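Local coordinates for protein 4-alpha-glucanotransferase (Streptococcus agalactiae, PDB 6M6T) that belongs to the amylomaltase family of TIM-barrel proteins and holds glycans bound in two pockets, at residues A247-D252 against D257-G262; W305-R308 against T313-D316. All coordinates share one frame; numbering follows the deposited sequence.

Interaction 1 (A247-D252 against D257-G262); sequences AGVPAD and DGQLWG. With AC1 (4,6-dideoxy-4-{[(1S,4R,5S,6S)-4,5,6-trihydroxy-3-(hydroxymethyl)cyclohex-2-en-1-yl]amino}-alpha-D-glucopyranose), chain I; GLC (alpha-D-glucopyranose), chain J; AC1 (4,6-dideoxy-4-{[(1S,4R,5S,6S)-4,5,6-trihydroxy-3-(hydroxymethyl)cyclohex-2-en-1-yl]amino}-alpha-D-glucopyranose), chain B.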
ATOM      1  N   ALA A 247     -11.516   1.558  14.059  1.00 51.27           N
ATOM      2  CA  ALA A 247     -11.471   2.530  12.978  1.00 50.37           C
ATOM      3  C   ALA A 247     -12.476   2.209  11.878  1.00 47.71           C
ATOM      4  O   ALA A 247     -12.845   1.058  11.645  1.00 52.52           O
ATOM      5  CB  ALA A 247     -10.066   2.596  12.389  1.00 45.32           C
ATOM      6  N   GLY A 248     -12.920   3.255  11.204  1.00 48.99           N
ATOM      7  CA  GLY A 248     -13.813   3.111  10.080  1.00 50.05           C
ATOM      8  C   GLY A 248     -14.196   4.452   9.486  1.00 48.49           C
ATOM      9  O   GLY A 248     -13.467   5.448   9.586  1.00 40.33           O
ATOM     10  N   VAL A 249     -15.368   4.486   8.873  1.00 50.24           N
ATOM     11  CA  VAL A 249     -15.795   5.674   8.158  1.00 49.82           C
ATOM     12  C   VAL A 249     -17.301   5.535   7.961  1.00 55.91           C
ATOM     13  O   VAL A 249     -17.791   4.425   7.698  1.00 54.72           O
ATOM     14  CB  VAL A 249     -14.996   5.812   6.850  1.00 54.49           C
ATOM     15  CG1 VAL A 249     -15.629   5.019   5.683  1.00 55.79           C
ATOM     16  CG2 VAL A 249     -14.708   7.265   6.540  1.00 54.91           C
ATOM     17  N   PRO A 250     -18.076   6.599   8.130  1.00 58.60           N
ATOM     18  CA  PRO A 250     -19.534   6.479   8.067  1.00 60.84           C
ATOM     19  C   PRO A 250     -20.049   6.555   6.635  1.00 63.51           C
ATOM     20  O   PRO A 250     -19.308   6.825   5.690  1.00 68.74           O
ATOM     21  CB  PRO A 250     -20.030   7.684   8.881  1.00 57.07           C
ATOM     22  CG  PRO A 250     -18.861   8.626   8.968  1.00 59.52           C
ATOM     23  CD  PRO A 250     -17.652   7.993   8.315  1.00 56.86           C
ATOM     24  N   ALA A 251     -21.349   6.318   6.501  1.00 68.11           N
ATOM     25  CA  ALA A 251     -21.979   6.319   5.189  1.00 75.52           C
ATOM     26  C   ALA A 251     -21.997   7.715   4.598  1.00 81.79           C
ATOM     27  O   ALA A 251     -22.307   8.690   5.287  1.00 79.70           O
ATOM     28  CB  ALA A 251     -23.407   5.814   5.286  1.00 75.83           C
ATOM     29  N   ASP A 252     -21.620   7.819   3.334  1.00 80.02           N
ATOM     30  CA  ASP A 252     -21.880   9.042   2.612  1.00 86.47           C
ATOM     31  C   ASP A 252     -23.061   8.868   1.644  1.00 92.32           C
ATOM     32  O   ASP A 252     -23.816   7.891   1.717  1.00 91.85           O
ATOM     33  CB  ASP A 252     -20.605   9.531   1.940  1.00 87.13           C
ATOM     34  CG  ASP A 252     -20.577  11.044   1.836  1.00 99.23           C
ATOM     35  OD1 ASP A 252     -21.597  11.621   1.381  1.00100.22           O
ATOM     36  OD2 ASP A 252     -19.557  11.656   2.223  1.00 98.38           O
ATOM     37  N   ASP A 257     -24.251   2.242   4.010  1.00 87.25           N
ATOM     38  CA  ASP A 257     -23.791   1.530   5.194  1.00 91.97           C
ATOM     39  C   ASP A 257     -22.368   1.878   5.643  1.00 84.44           C
ATOM     40  O   ASP A 257     -21.990   1.512   6.761  1.00 84.54           O
ATOM     41  CB  ASP A 257     -23.937   0.018   4.998  1.00 91.76           C
ATOM     42  CG  ASP A 257     -25.048  -0.553   5.865  1.00 98.14           C
ATOM     43  OD1 ASP A 257     -25.354   0.079   6.895  1.00 92.61           O
ATOM     44  OD2 ASP A 257     -25.633  -1.598   5.504  1.00101.29           O
ATOM     45  N   GLY A 258     -21.577   2.564   4.828  1.00 76.85           N
ATOM     46  CA  GLY A 258     -20.292   3.030   5.316  1.00 68.13           C
ATOM     47  C   GLY A 258     -19.267   1.912   5.377  1.00 64.67           C
ATOM     48  O   GLY A 258     -19.400   0.870   4.726  1.00 67.69           O
ATOM     49  N   GLN A 259     -18.230   2.129   6.184  1.00 60.95           N
ATOM     50  CA  GLN A 259     -17.110   1.198   6.225  1.00 58.49           C
ATOM     51  C   GLN A 259     -16.658   0.946   7.653  1.00 61.73           C
ATOM     52  O   GLN A 259     -16.486   1.881   8.443  1.00 62.21           O
ATOM     53  CB  GLN A 259     -15.907   1.703   5.421  1.00 57.16           C
ATOM     54  CG  GLN A 259     -16.018   1.544   3.918  1.00 57.88           C
ATOM     55  CD  GLN A 259     -14.837   2.171   3.203  1.00 57.60           C
ATOM     56  OE1 GLN A 259     -13.719   2.183   3.728  1.00 50.39           O
ATOM     57  NE2 GLN A 259     -15.084   2.729   2.017  1.00 60.44           N
ATOM     58  N   LEU A 260     -16.435  -0.329   7.955  1.00 64.74           N
ATOM     59  CA  LEU A 260     -15.834  -0.771   9.205  1.00 64.54           C
ATOM     60  C   LEU A 260     -14.487  -1.403   8.872  1.00 65.02           C
ATOM     61  O   LEU A 260     -14.426  -2.357   8.085  1.00 67.82           O
ATOM     62  CB  LEU A 260     -16.754  -1.760   9.924  1.00 61.13           C
ATOM     63  CG  LEU A 260     -16.249  -2.320  11.245  1.00 65.84           C
ATOM     64  CD1 LEU A 260     -17.253  -2.025  12.349  1.00 59.59           C
ATOM     65  CD2 LEU A 260     -15.986  -3.820  11.094  1.00 63.87           C
ATOM     66  N   TRP A 261     -13.412  -0.862   9.455  1.00 60.92           N
ATOM     67  CA  TRP A 261     -12.049  -1.265   9.114  1.00 57.56           C
ATOM     68  C   TRP A 261     -11.433  -2.257  10.104  1.00 58.83           C
ATOM     69  O   TRP A 261     -10.822  -3.245   9.680  1.00 53.73           O
ATOM     70  CB  TRP A 261     -11.159  -0.025   8.998  1.00 52.07           C
ATOM     71  CG  TRP A 261     -11.521   0.870   7.844  1.00 55.00           C
ATOM     72  CD1 TRP A 261     -12.409   0.598   6.839  1.00 56.97           C
ATOM     73  CD2 TRP A 261     -11.000   2.181   7.573  1.00 51.51           C
ATOM     74  NE1 TRP A 261     -12.476   1.661   5.963  1.00 56.18           N
ATOM     75  CE2 TRP A 261     -11.621   2.643   6.388  1.00 52.69           C
ATOM     76  CE3 TRP A 261     -10.066   3.005   8.211  1.00 48.95           C
ATOM     77  CZ2 TRP A 261     -11.341   3.890   5.834  1.00 48.61           C
ATOM     78  CZ3 TRP A 261      -9.791   4.248   7.656  1.00 50.76           C
ATOM     79  CH2 TRP A 261     -10.428   4.675   6.480  1.00 49.64           C
ATOM     80  N   GLY A 262     -11.577  -2.026  11.410  1.00 52.22           N
ATOM     81  CA  GLY A 262     -11.095  -2.940  12.421  1.00 43.53           C
ATOM     82  C   GLY A 262      -9.791  -2.547  13.080  1.00 47.08           C
ATOM     83  O   GLY A 262      -9.401  -3.181  14.070  1.00 50.99           O
TER
HETATM   84  C1  AC1 I   2      -9.102  -1.024   3.420  1.00 64.42           C
HETATM   85  O2  AC1 I   2     -11.309  -0.952   2.331  1.00 60.41           O
HETATM   86  C2  AC1 I   2     -10.382  -1.796   3.041  1.00 56.32           C
HETATM   87  C4A AC1 I   2     -12.486  -6.371   8.408  1.00 66.97           C
HETATM   88  C3  AC1 I   2     -11.065  -2.382   4.242  1.00 54.22           C
HETATM   89  O3  AC1 I   2     -12.184  -3.087   3.732  1.00 63.20           O
HETATM   90  C4  AC1 I   2     -10.076  -3.311   4.987  1.00 61.04           C
HETATM   91  N4A AC1 I   2     -10.616  -4.091   6.143  1.00 60.56           N
HETATM   92  C5  AC1 I   2      -8.957  -2.391   5.443  1.00 58.20           C
HETATM   93  O5  AC1 I   2      -8.273  -1.861   4.287  1.00 60.24           O
HETATM   94  C6  AC1 I   2      -7.974  -3.178   6.304  1.00 65.18           C
HETATM   95  C1B AC1 I   2     -11.167  -5.451   5.893  1.00 58.83           C
HETATM   96  C2B AC1 I   2     -12.662  -5.388   6.153  1.00 68.06           C
HETATM   97  O2B AC1 I   2     -13.258  -4.354   5.364  1.00 57.89           O
HETATM   98  C3B AC1 I   2     -12.858  -5.086   7.648  1.00 67.01           C
HETATM   99  O3B AC1 I   2     -14.223  -4.706   7.925  1.00 60.15           O
HETATM  100  O4  AC1 I   2     -12.530  -6.198   9.856  1.00 56.32           O
HETATM  101  C5B AC1 I   2     -11.235  -6.857   7.979  1.00 65.94           C
HETATM  102  C7B AC1 I   2     -10.626  -6.433   6.762  1.00 56.38           C
HETATM  103  C6B AC1 I   2     -10.589  -7.930   8.890  1.00 68.68           C
HETATM  104  O6B AC1 I   2     -11.189  -7.893  10.203  1.00 64.74           O
HETATM  105  C1  GLC J   1     -17.412  13.722  -2.604  1.00 87.15           C
HETATM  106  C2  GLC J   1     -16.013  13.190  -2.133  1.00 90.49           C
HETATM  107  C3  GLC J   1     -15.951  11.651  -2.208  1.00 85.43           C
HETATM  108  C4  GLC J   1     -17.046  11.215  -1.215  1.00 87.30           C
HETATM  109  C5  GLC J   1     -18.401  11.557  -1.891  1.00 97.92           C
HETATM  110  C6  GLC J   1     -19.583  10.861  -1.196  1.00 95.02           C
HETATM  111  O1  GLC J   1     -17.576  13.549  -4.021  1.00 86.37           O
HETATM  112  O2  GLC J   1     -14.914  13.791  -2.863  1.00 88.67           O
HETATM  113  O3  GLC J   1     -14.636  11.198  -1.845  1.00 75.77           O
HETATM  114  O4  GLC J   1     -16.909   9.867  -0.631  1.00 85.35           O
HETATM  115  O5  GLC J   1     -18.509  13.045  -1.890  1.00 98.32           O
HETATM  116  O6  GLC J   1     -20.556  10.379  -2.138  1.00 88.23           O
HETATM  117  C1  AC1 B   2     -16.856   8.589  -1.282  1.00 81.65           C
HETATM  118  O2  AC1 B   2     -18.270   8.016   0.606  1.00 78.38           O
HETATM  119  C2  AC1 B   2     -17.102   7.613  -0.130  1.00 78.11           C
HETATM  120  C4A AC1 B   2     -10.293   6.289   2.086  1.00 67.27           C
HETATM  121  C3  AC1 B   2     -15.937   7.675   0.812  1.00 68.79           C
HETATM  122  O3  AC1 B   2     -16.212   6.757   1.863  1.00 73.77           O
HETATM  123  C4  AC1 B   2     -14.652   7.282   0.082  1.00 73.11           C
HETATM  124  N4A AC1 B   2     -13.472   7.447   0.934  1.00 70.29           N
HETATM  125  C5  AC1 B   2     -14.429   8.164  -1.128  1.00 72.54           C
HETATM  126  O5  AC1 B   2     -15.612   8.197  -1.990  1.00 74.56           O
HETATM  127  C6  AC1 B   2     -13.180   7.643  -1.868  1.00 60.50           C
HETATM  128  C1B AC1 B   2     -13.182   6.328   1.841  1.00 68.08           C
HETATM  129  C2B AC1 B   2     -12.428   6.920   2.990  1.00 65.36           C
HETATM  130  O2B AC1 B   2     -13.199   8.023   3.467  1.00 75.18           O
HETATM  131  C3B AC1 B   2     -11.116   7.454   2.477  1.00 61.28           C
HETATM  132  O3B AC1 B   2     -10.407   8.112   3.517  1.00 61.21           O
HETATM  133  O4  AC1 B   2      -9.063   6.766   1.501  1.00 65.60           O
HETATM  134  C5B AC1 B   2     -11.002   5.432   1.227  1.00 68.53           C
HETATM  135  C7B AC1 B   2     -12.396   5.410   1.157  1.00 70.44           C
HETATM  136  C6B AC1 B   2     -10.206   4.443   0.403  1.00 65.92           C
HETATM  137  O6B AC1 B   2      -8.938   5.053   0.149  1.00 68.61           O
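Val249 and Gln259 form an antiparallel hydrogen-bonded pair: Gln259 N donates a hydrogen bond to Val249 O at 2.8 Å, and Val249 N donates one to Gln259 O. Their side chains lie side by side on the glycan face of the hairpin, Val249 CG1 resting 3.3 Å from Gln259 CB. Beyond CG the glutamine chain runs extended (chi2 175°), carrying OE1 to Trp261 NE1 at 2.6 Å, a bond in both the carbonyl plane and the indole plane that fixes amide and ring against each other. Gly248 CA sits over one face of that indole in a CH-pi contact, 4.0 Å from the centroid of the five-membered ring. Ala247 O accepts a bond from Trp261 N at 3.0 Å and, weakly, from Gly262 N. Without a side chain, Gly258 CA lies 3.7 Å from Ala251 CA. The contact loosens at exposed Asp257, which turns away from 247-252 and touches Thr313, and at Asp252 in the connecting loop, which does not touch 257-262 and lies beside the glucose and one AC1; Leu260 O and Trp261 O face the other. Strand 259-264 edges the four-stranded antiparallel sheet; strand 245-249 separates it from strand 303-308, whose Ile307 touches Leu260.

Interaction 2 (W305-R308 against T313-D316); sequences WEIR and TAND
Trp305 NE1 donates to Ala314 O at 2.9 Å, approaching almost straight down the carbonyl (C=O...N angle 172°), although the oxygen stands somewhat out of the indole plane. With CG anti to the backbone N (chi1 180°), the ring reaches the loop and sets its edge against the Ala314 and Asn315 carbonyls. A second, weak bond runs from Arg308 N to Asp316 O at 3.4 Å. The same oxygen receives a CA-H...O contact from Ile307 CA and lies over the centre of one face of the Arg308 guanidinium, 3.7 Å above its plane. A first torsion of 50° sets Arg308 CG between its backbone N and carbonyl carbon, laying the extended chain across the Asp316 backbone; Arg308 NH2 and Asp316 OD2, at 4.3 Å, attract at most loosely. Ile307 packs beside both bonds: CG2 meets Asp316 O, CG1 lies against Ala314 O, and CD1 packs 4.2 Å from Ala314 CB. Trp319 meets the Trp305 ring edge-to-face, and Leu260 touches both Ile307 and Ala314. Thr313 to Asp316 form a type I beta turn in the loop joining antiparallel strands 303-308 and 319-321, so the contact is that of a beta-hairpin connection folded back on its own strand.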
ATOM      1  N   TRP A 305     -13.001   8.905  12.334  1.00 46.63           N
ATOM      2  CA  TRP A 305     -14.244   8.282  12.760  1.00 50.02           C
ATOM      3  C   TRP A 305     -13.936   7.109  13.685  1.00 53.27           C
ATOM      4  O   TRP A 305     -13.121   6.247  13.348  1.00 46.90           O
ATOM      5  CB  TRP A 305     -15.032   7.816  11.542  1.00 47.47           C
ATOM      6  CG  TRP A 305     -16.314   7.167  11.881  1.00 55.87           C
ATOM      7  CD1 TRP A 305     -16.551   5.828  11.985  1.00 54.84           C
ATOM      8  CD2 TRP A 305     -17.556   7.821  12.155  1.00 52.87           C
ATOM      9  NE1 TRP A 305     -17.868   5.610  12.299  1.00 56.03           N
ATOM     10  CE2 TRP A 305     -18.506   6.817  12.409  1.00 52.11           C
ATOM     11  CE3 TRP A 305     -17.955   9.159  12.209  1.00 51.80           C
ATOM     12  CZ2 TRP A 305     -19.830   7.107  12.712  1.00 56.35           C
ATOM     13  CZ3 TRP A 305     -19.270   9.445  12.511  1.00 52.84           C
ATOM     14  CH2 TRP A 305     -20.194   8.425  12.757  1.00 57.08           C
ATOM     15  N   GLU A 306     -14.602   7.081  14.845  1.00 52.49           N
ATOM     16  CA  GLU A 306     -14.261   6.189  15.950  1.00 51.51           C
ATOM     17  C   GLU A 306     -15.484   5.344  16.318  1.00 59.95           C
ATOM     18  O   GLU A 306     -16.331   5.775  17.108  1.00 61.38           O
ATOM     19  CB  GLU A 306     -13.753   6.994  17.147  1.00 48.81           C
ATOM     20  CG  GLU A 306     -13.116   6.153  18.265  1.00 52.56           C
ATOM     21  CD  GLU A 306     -13.002   6.888  19.621  1.00 64.97           C
ATOM     22  OE1 GLU A 306     -13.985   6.881  20.400  1.00 73.23           O
ATOM     23  OE2 GLU A 306     -11.922   7.450  19.936  1.00 61.15           O
ATOM     24  N   ILE A 307     -15.566   4.133  15.762  1.00 61.07           N
ATOM     25  CA  ILE A 307     -16.611   3.196  16.160  1.00 61.27           C
ATOM     26  C   ILE A 307     -16.304   2.686  17.559  1.00 61.68           C
ATOM     27  O   ILE A 307     -15.183   2.253  17.841  1.00 58.43           O
ATOM     28  CB  ILE A 307     -16.694   2.025  15.171  1.00 59.84           C
ATOM     29  CG1 ILE A 307     -16.850   2.529  13.727  1.00 61.14           C
ATOM     30  CG2 ILE A 307     -17.819   1.080  15.578  1.00 57.65           C
ATOM     31  CD1 ILE A 307     -15.913   1.878  12.720  1.00 55.59           C
ATOM     32  N   ARG A 308     -17.290   2.733  18.447  1.00 72.60           N
ATOM     33  CA  ARG A 308     -17.056   2.178  19.772  1.00 72.30           C
ATOM     34  C   ARG A 308     -17.116   0.652  19.716  1.00 75.69           C
ATOM     35  O   ARG A 308     -17.428   0.054  18.681  1.00 76.94           O
ATOM     36  CB  ARG A 308     -18.077   2.715  20.765  1.00 68.52           C
ATOM     37  CG  ARG A 308     -19.494   2.591  20.265  1.00 72.23           C
ATOM     38  CD  ARG A 308     -20.464   3.395  21.115  1.00 77.19           C
ATOM     39  NE  ARG A 308     -21.639   3.758  20.331  1.00 78.24           N
ATOM     40  CZ  ARG A 308     -21.807   4.935  19.732  1.00 75.21           C
ATOM     41  NH1 ARG A 308     -20.882   5.885  19.843  1.00 69.27           N
ATOM     42  NH2 ARG A 308     -22.908   5.164  19.021  1.00 71.75           N
ATOM     43  N   THR A 313     -23.409  -1.700  13.294  1.00 78.56           N
ATOM     44  CA  THR A 313     -22.817  -1.270  12.038  1.00 77.61           C
ATOM     45  C   THR A 313     -21.811  -0.168  12.347  1.00 73.25           C
ATOM     46  O   THR A 313     -21.654   0.262  13.496  1.00 68.69           O
ATOM     47  CB  THR A 313     -23.874  -0.800  11.016  1.00 78.11           C
ATOM     48  OG1 THR A 313     -25.009  -1.672  11.071  1.00 81.29           O
ATOM     49  CG2 THR A 313     -23.322  -0.853   9.593  1.00 76.75           C
ATOM     50  N   ALA A 314     -21.097   0.254  11.302  1.00 75.42           N
ATOM     51  CA  ALA A 314     -20.073   1.283  11.404  1.00 70.88           C
ATOM     52  C   ALA A 314     -20.647   2.681  11.607  1.00 67.09           C
ATOM     53  O   ALA A 314     -19.885   3.608  11.891  1.00 61.49           O
ATOM     54  CB  ALA A 314     -19.197   1.256  10.151  1.00 65.99           C
ATOM     55  N   ASN A 315     -21.959   2.857  11.487  1.00 70.79           N
ATOM     56  CA  ASN A 315     -22.581   4.146  11.754  1.00 66.12           C
ATOM     57  C   ASN A 315     -22.695   4.452  13.239  1.00 64.69           C
ATOM     58  O   ASN A 315     -23.226   5.509  13.592  1.00 56.79           O
ATOM     59  CB  ASN A 315     -23.959   4.186  11.105  1.00 68.64           C
ATOM     60  CG  ASN A 315     -23.886   3.984   9.610  1.00 76.46           C
ATOM     61  OD1 ASN A 315     -24.140   2.885   9.099  1.00 80.45           O
ATOM     62  ND2 ASN A 315     -23.510   5.043   8.896  1.00 66.72           N
ATOM     63  N   ASP A 316     -22.210   3.554  14.100  1.00 69.13           N
ATOM     64  CA  ASP A 316     -22.247   3.717  15.554  1.00 64.87           C
ATOM     65  C   ASP A 316     -20.903   4.251  16.051  1.00 62.29           C
ATOM     66  O   ASP A 316     -20.143   3.568  16.734  1.00 59.91           O
ATOM     67  CB  ASP A 316     -22.583   2.384  16.218  1.00 66.87           C
ATOM     68  CG  ASP A 316     -24.061   2.236  16.550  1.00 79.12           C
ATOM     69  OD1 ASP A 316     -24.909   2.858  15.869  1.00 78.65           O
ATOM     70  OD2 ASP A 316     -24.370   1.474  17.498  1.00 89.10           O
TER

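From the N terminus, strand 245-249 comes first, and interaction 1 closes the short loop returning as strand 259-264. The chain then passes through helices 268-273 and 277-289 and barrel strand 292-295 before strand 303-308, where interaction 2 closes a second loop. The two closures follow in series, neither enclosing nor crossing the other. In space their centres are only about 7 Å apart, because strands 245-249 and 303-308 are neighbours in one antiparallel sheet. Pro250 CG packs 3.4 Å from Trp305 CE3, and Ala314 CB lies 3.3 Å from Gln259 O. Interaction 1 borders the bound glycans; interaction 2 has its strand across strand 245-249 from strand 259-264, its loop reaching over to Leu260.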